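Side-chain contacts in SJCHGC06286 protein (Schistosoma japonicum, PDB 3QBR), which belongs to the Bcl-2 family of apoptosis regulators and probably binds BH domains of partner proteins, here as a helical part without the C-terminal membrane anchor: residues H26-A31 against F128-V133; L66-D71 against R121-F126. One frame throughout, in Å; residues are numbered along the deposited sequence.

Overall arrangement
Both contacts pack an earlier helix against one central helix, 119-137, in an all-helical Bcl-2 fold. Contact 2 sets helix 58-79 on its N-terminal half, and contact 1 sets helix 17-31 further along. Their centres are about 11 Å apart. In chain order the segments run 26-31, 66-71, 121-126 and 128-133, with both halves of contact 2 falling between those of contact 1. The two contacts also touch directly, because the Phe28 ring reaches Val69 and the backbone of Phe126. Three helices thus share one apolar core, while residues in and beside contact 2, Leu68 among them, meet the chain of another protein.

Contact 1: residues H26-A31 against F128-V133; sequences HSFLLA and FLRILV
The carbonyl O of Phe28 accepts hydrogen bonds from Ser32 OG and, weakly, from Ala31 N at 3.2 Å, both only a few residues further along the chain. The Phe28 ring, by contrast, meets Arg130 of helix 119-137 through carbon alone, with Phe28 CZ lying 3.9 Å from Arg130 CD. The approach is oblique: the arginine touches the ring through its CD methylene, and its guanidinium plane is turned 60° from the ring and is not stacked on it. A bend in the arginine chain beyond CG turns the guanidinium away from the line of the first methylenes.

Leu29 illustrates how one branched side chain can serve two positions of a facing helix. With CG placed beside its backbone N (chi1 -58°), the leucine divides its two methyls between Arg130 and Val133, residues three apart and hence close to one side of their helix. Leu29 CD2 lies 3.6 Å from Arg130 CA and also touches the arginine CB and CG, as the two side chains slide past each other in opposite directions. The other branch, Leu29 CD1, meets Val133 CG2 tip to tip at 4.2 Å. No hydrogen bond spans the two segments, and the joint is held by shape and apolar burial.

The segment axes come within 10.6 Å and cross at -63°. Around this crossing, helix 58-79 adds Ile62 and Val69 to Phe28 and Asn73 to Arg130. Helix 142-159 brings Ile149 to Leu29, and Leu41 of helix 35-48 lies on Val133, so the contact joins the N-terminal helix to the central one with three further helices packed about it.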
loop_
_atom_site.group_PDB
_atom_site.type_symbol
_atom_site.label_atom_id
_atom_site.label_comp_id
_atom_site.label_asym_id
_atom_site.label_seq_id
_atom_site.Cartn_x
_atom_site.Cartn_y
_atom_site.Cartn_z
ATOM N N HIS A 26 6.210 2.793 -5.771
ATOM C CA HIS A 26 6.292 3.972 -6.656
ATOM C C HIS A 26 5.469 3.817 -7.958
ATOM O O HIS A 26 4.542 4.586 -8.210
ATOM C CB HIS A 26 7.748 4.352 -6.944
ATOM C CG HIS A 26 8.500 4.805 -5.734
ATOM N ND1 HIS A 26 8.171 5.950 -5.039
ATOM C CD2 HIS A 26 9.561 4.271 -5.088
ATOM C CE1 HIS A 26 8.996 6.101 -4.018
ATOM N NE2 HIS A 26 9.851 5.097 -4.028
ATOM N N SER A 27 5.765 2.805 -8.763
ATOM C CA SER A 27 5.040 2.632 -10.017
ATOM C C SER A 27 3.564 2.549 -9.770
ATOM O O SER A 27 2.784 3.215 -10.442
ATOM C CB SER A 27 5.466 1.362 -10.744
ATOM O OG SER A 27 6.870 1.285 -10.804
ATOM N N PHE A 28 3.172 1.695 -8.833
ATOM C CA PHE A 28 1.756 1.468 -8.575
ATOM C C PHE A 28 1.066 2.772 -8.189
ATOM O O PHE A 28 0.015 3.086 -8.709
ATOM C CB PHE A 28 1.533 0.381 -7.514
ATOM C CG PHE A 28 0.187 0.469 -6.847
ATOM C CD1 PHE A 28 -0.960 0.093 -7.527
ATOM C CD2 PHE A 28 0.066 0.959 -5.550
ATOM C CE1 PHE A 28 -2.205 0.185 -6.916
ATOM C CE2 PHE A 28 -1.168 1.055 -4.948
ATOM C CZ PHE A 28 -2.308 0.665 -5.635
ATOM N N LEU A 29 1.668 3.540 -7.296
ATOM C CA LEU A 29 1.148 4.869 -7.012
ATOM C C LEU A 29 1.120 5.817 -8.246
ATOM O O LEU A 29 0.174 6.591 -8.431
ATOM C CB LEU A 29 1.903 5.507 -5.847
ATOM C CG LEU A 29 1.890 4.760 -4.512
ATOM C CD1 LEU A 29 2.957 5.355 -3.556
ATOM C CD2 LEU A 29 0.469 4.719 -3.864
ATOM N N LEU A 30 2.139 5.771 -9.096
ATOM C CA LEU A 30 2.100 6.640 -10.277
ATOM C C LEU A 30 1.012 6.231 -11.268
ATOM O O LEU A 30 0.519 7.059 -12.033
ATOM C CB LEU A 30 3.449 6.691 -10.987
ATOM C CG LEU A 30 4.598 7.336 -10.214
ATOM C CD1 LEU A 30 5.767 7.621 -11.151
ATOM C CD2 LEU A 30 4.159 8.609 -9.511
ATOM N N ALA A 31 0.630 4.960 -11.250
ATOM C CA ALA A 31 -0.337 4.458 -12.228
ATOM C C ALA A 31 -1.765 4.432 -11.715
ATOM O O ALA A 31 -2.668 4.032 -12.429
ATOM C CB ALA A 31 0.054 3.078 -12.738
ATOM N N PHE A 128 -4.501 0.624 0.721
ATOM C CA PHE A 128 -4.489 1.517 1.864
ATOM C C PHE A 128 -3.371 2.537 1.806
ATOM O O PHE A 128 -3.587 3.716 2.093
ATOM C CB PHE A 128 -4.337 0.723 3.151
ATOM C CG PHE A 128 -4.513 1.540 4.403
ATOM C CD1 PHE A 128 -5.699 2.208 4.652
ATOM C CD2 PHE A 128 -3.518 1.584 5.356
ATOM C CE1 PHE A 128 -5.867 2.938 5.832
ATOM C CE2 PHE A 128 -3.686 2.298 6.543
ATOM C CZ PHE A 128 -4.855 2.979 6.772
ATOM N N LEU A 129 -2.166 2.074 1.494
ATOM C CA LEU A 129 -1.016 2.974 1.306
ATOM C C LEU A 129 -1.344 4.063 0.265
ATOM O O LEU A 129 -1.055 5.238 0.472
ATOM C CB LEU A 129 0.215 2.172 0.892
ATOM C CG LEU A 129 1.493 2.891 0.459
ATOM C CD1 LEU A 129 2.240 3.569 1.636
ATOM C CD2 LEU A 129 2.387 1.872 -0.263
ATOM N N ARG A 130 -1.997 3.667 -0.824
ATOM C CA ARG A 130 -2.487 4.613 -1.836
ATOM C C ARG A 130 -3.376 5.693 -1.238
ATOM O O ARG A 130 -3.240 6.882 -1.541
ATOM C CB ARG A 130 -3.293 3.875 -2.898
ATOM C CG ARG A 130 -3.598 4.714 -4.090
ATOM C CD ARG A 130 -4.420 3.953 -5.127
ATOM N NE ARG A 130 -5.819 4.202 -4.830
ATOM C CZ ARG A 130 -6.603 5.006 -5.533
ATOM N NH1 ARG A 130 -6.140 5.608 -6.620
ATOM N NH2 ARG A 130 -7.859 5.186 -5.160
ATOM N N ILE A 131 -4.299 5.251 -0.393
ATOM C CA ILE A 131 -5.312 6.109 0.191
ATOM C C ILE A 131 -4.644 7.124 1.105
ATOM O O ILE A 131 -4.946 8.310 1.050
ATOM C CB ILE A 131 -6.375 5.249 0.925
ATOM C CG1 ILE A 131 -7.438 4.798 -0.074
ATOM C CG2 ILE A 131 -6.991 5.997 2.100
ATOM C CD1 ILE A 131 -8.125 3.501 0.306
ATOM N N LEU A 132 -3.707 6.655 1.916
ATOM C CA LEU A 132 -2.924 7.533 2.773
ATOM C C LEU A 132 -2.133 8.543 1.968
ATOM O O LEU A 132 -2.149 9.738 2.282
ATOM C CB LEU A 132 -1.955 6.717 3.632
ATOM C CG LEU A 132 -2.612 5.773 4.651
ATOM C CD1 LEU A 132 -1.615 5.175 5.620
ATOM C CD2 LEU A 132 -3.664 6.529 5.429
ATOM N N VAL A 133 -1.424 8.050 0.946
ATOM C CA VAL A 133 -0.546 8.873 0.115
ATOM C C VAL A 133 -1.349 9.975 -0.596
ATOM O O VAL A 133 -0.987 11.154 -0.561
ATOM C CB VAL A 133 0.273 8.009 -0.897
ATOM C CG1 VAL A 133 0.769 8.867 -2.132
ATOM C CG2 VAL A 133 1.428 7.290 -0.170
#

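Contact 2: residues L66-D71 against R121-F126; sequences LQLVGD and RIVAMF
Leu68 meets Val123 with both its backbone and its side chain. Leu68 O lies 3.6 Å from Val123 CG1, while Leu68 CB and CD1 each approach the other methyl, Val123 CG2, to 3.8 Å. Val123 points at helix 58-79, and its branches divide the work: CG1 stands at the leucine backbone, and CG2 lies against one flank of the leucine side chain, which crosses the valine at about a right angle. Leu68 CB is there already because its bond from CA points toward helix 119-137; the torsion that sets CG beside the leucine N (chi1 -67°) then brings CD1 near the same methyl.

One residue further on, Val69 uses a single branch. Val69 CG2 lies 4.3 Å from Val123 CG1, near the valine carbonyl as well, and again 4.3 Å from Phe126 CB. Phe126 thus joins in through the root of its side chain; the ring leads away, meeting Ile122 CG2 at its edge and touching Cys25 of helix 17-31. Asp71 closes the segment without touching segment 121-126.

The sequence Leu-Gln-Leu-Val-Gly-Asp matches the Leu-x-x-x-Gly-Asp pattern of a BH3 motif, and Arg121 ends the Asn-Trp-Gly-Arg signature of BH1.

The segment axes, 9.2 Å apart, cross at -88°, so only short patches meet. Chemically, the joint is aliphatic, without a hydrogen bond between the segments. Leu68 also packs on an aromatic side chain in the chain of another protein, and polar bonds to that chain come from residues beside the joint: Arg121 NH2 in a salt bridge to an acidic side chain there, and Asp71 OD2 in a hydrogen bond to an aromatic one, consistent with the ligand-binding groove of Bcl-2 relatives.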
loop_
_atom_site.group_PDB
_atom_site.type_symbol
_atom_site.label_atom_id
_atom_site.label_comp_id
_atom_site.label_asym_id
_atom_site.label_seq_id
_atom_site.Cartn_x
_atom_site.Cartn_y
_atom_site.Cartn_z
ATOM N N LEU A 66 -3.901 -3.089 -10.078
ATOM C CA LEU A 66 -4.913 -2.087 -10.380
ATOM C C LEU A 66 -6.261 -2.779 -10.369
ATOM O O LEU A 66 -7.226 -2.283 -9.788
ATOM C CB LEU A 66 -4.667 -1.366 -11.725
ATOM C CG LEU A 66 -3.514 -0.345 -11.774
ATOM C CD1 LEU A 66 -3.133 -0.038 -13.199
ATOM C CD2 LEU A 66 -3.822 0.932 -11.055
ATOM N N GLN A 67 -6.326 -3.939 -10.999
ATOM C CA GLN A 67 -7.568 -4.680 -10.961
ATOM C C GLN A 67 -7.978 -5.001 -9.514
ATOM O O GLN A 67 -9.109 -4.747 -9.121
ATOM C CB GLN A 67 -7.454 -5.935 -11.798
ATOM C CG GLN A 67 -8.708 -6.799 -11.758
ATOM C CD GLN A 67 -8.402 -8.209 -12.200
ATOM O OE1 GLN A 67 -8.122 -8.444 -13.372
ATOM N NE2 GLN A 67 -8.404 -9.153 -11.250
ATOM N N LEU A 68 -7.030 -5.497 -8.724
ATOM C CA LEU A 68 -7.281 -5.996 -7.375
ATOM C C LEU A 68 -7.491 -4.894 -6.334
ATOM O O LEU A 68 -8.240 -5.086 -5.384
ATOM C CB LEU A 68 -6.133 -6.917 -6.929
ATOM C CG LEU A 68 -5.945 -8.263 -7.642
ATOM C CD1 LEU A 68 -4.602 -8.890 -7.268
ATOM C CD2 LEU A 68 -7.065 -9.232 -7.334
ATOM N N VAL A 69 -6.802 -3.766 -6.478
ATOM C CA VAL A 69 -7.035 -2.604 -5.625
ATOM C C VAL A 69 -8.378 -1.983 -6.046
ATOM O O VAL A 69 -9.065 -1.314 -5.265
ATOM C CB VAL A 69 -5.890 -1.603 -5.751
ATOM C CG1 VAL A 69 -6.264 -0.249 -5.123
ATOM C CG2 VAL A 69 -4.644 -2.165 -5.082
ATOM N N GLY A 70 -8.768 -2.240 -7.290
ATOM C CA GLY A 70 -10.078 -1.829 -7.752
ATOM C C GLY A 70 -11.145 -2.617 -7.006
ATOM O O GLY A 70 -12.123 -2.040 -6.516
ATOM N N ASP A 71 -10.950 -3.939 -6.929
ATOM C CA ASP A 71 -11.830 -4.809 -6.162
ATOM C C ASP A 71 -11.925 -4.258 -4.762
ATOM O O ASP A 71 -13.022 -4.116 -4.219
ATOM C CB ASP A 71 -11.293 -6.239 -6.104
ATOM C CG ASP A 71 -11.416 -6.982 -7.437
ATOM O OD1 ASP A 71 -12.311 -6.651 -8.252
ATOM O OD2 ASP A 71 -10.614 -7.919 -7.657
ATOM N N ARG A 121 -4.610 -9.866 1.535
ATOM C CA ARG A 121 -4.181 -8.959 2.582
ATOM C C ARG A 121 -3.037 -8.065 2.101
ATOM O O ARG A 121 -2.875 -6.930 2.583
ATOM C CB ARG A 121 -3.733 -9.748 3.823
ATOM C CG ARG A 121 -4.876 -10.215 4.709
ATOM C CD ARG A 121 -4.458 -11.367 5.657
ATOM N NE ARG A 121 -5.639 -11.915 6.312
ATOM C CZ ARG A 121 -5.941 -11.749 7.595
ATOM N NH1 ARG A 121 -5.121 -11.090 8.407
ATOM N NH2 ARG A 121 -7.073 -12.260 8.063
ATOM N N ILE A 122 -2.234 -8.583 1.172
ATOM C CA ILE A 122 -1.142 -7.792 0.620
ATOM C C ILE A 122 -1.726 -6.658 -0.247
ATOM O O ILE A 122 -1.410 -5.477 -0.051
ATOM C CB ILE A 122 -0.107 -8.697 -0.102
ATOM C CG1 ILE A 122 0.745 -9.423 0.943
ATOM C CG2 ILE A 122 0.782 -7.898 -1.025
ATOM C CD1 ILE A 122 1.465 -10.669 0.419
ATOM N N VAL A 123 -2.614 -7.031 -1.162
ATOM C CA VAL A 123 -3.435 -6.083 -1.906
ATOM C C VAL A 123 -3.971 -4.968 -1.027
ATOM O O VAL A 123 -3.873 -3.779 -1.353
ATOM C CB VAL A 123 -4.644 -6.781 -2.536
ATOM C CG1 VAL A 123 -5.677 -5.757 -2.901
ATOM C CG2 VAL A 123 -4.225 -7.590 -3.750
ATOM N N ALA A 124 -4.550 -5.360 0.096
ATOM C CA ALA A 124 -5.096 -4.387 1.023
ATOM C C ALA A 124 -4.026 -3.402 1.504
ATOM O O ALA A 124 -4.326 -2.256 1.780
ATOM C CB ALA A 124 -5.760 -5.101 2.200
ATOM N N MET A 125 -2.781 -3.843 1.611
ATOM C CA MET A 125 -1.683 -2.943 2.001
ATOM C C MET A 125 -1.386 -1.877 0.921
ATOM O O MET A 125 -1.158 -0.710 1.238
ATOM C CB MET A 125 -0.421 -3.754 2.306
ATOM C CG MET A 125 0.815 -2.929 2.594
ATOM S SD MET A 125 2.339 -3.891 2.752
ATOM C CE MET A 125 2.292 -4.872 1.266
ATOM N N PHE A 126 -1.399 -2.274 -0.350
ATOM C CA PHE A 126 -1.244 -1.300 -1.422
ATOM C C PHE A 126 -2.434 -0.356 -1.537
ATOM O O PHE A 126 -2.253 0.836 -1.800
ATOM C CB PHE A 126 -1.007 -1.972 -2.779
ATOM C CG PHE A 126 0.343 -2.644 -2.904
ATOM C CD1 PHE A 126 1.437 -1.951 -3.424
ATOM C CD2 PHE A 126 0.521 -3.969 -2.508
ATOM C CE1 PHE A 126 2.705 -2.568 -3.552
ATOM C CE2 PHE A 126 1.776 -4.594 -2.627
ATOM C CZ PHE A 126 2.877 -3.890 -3.157
#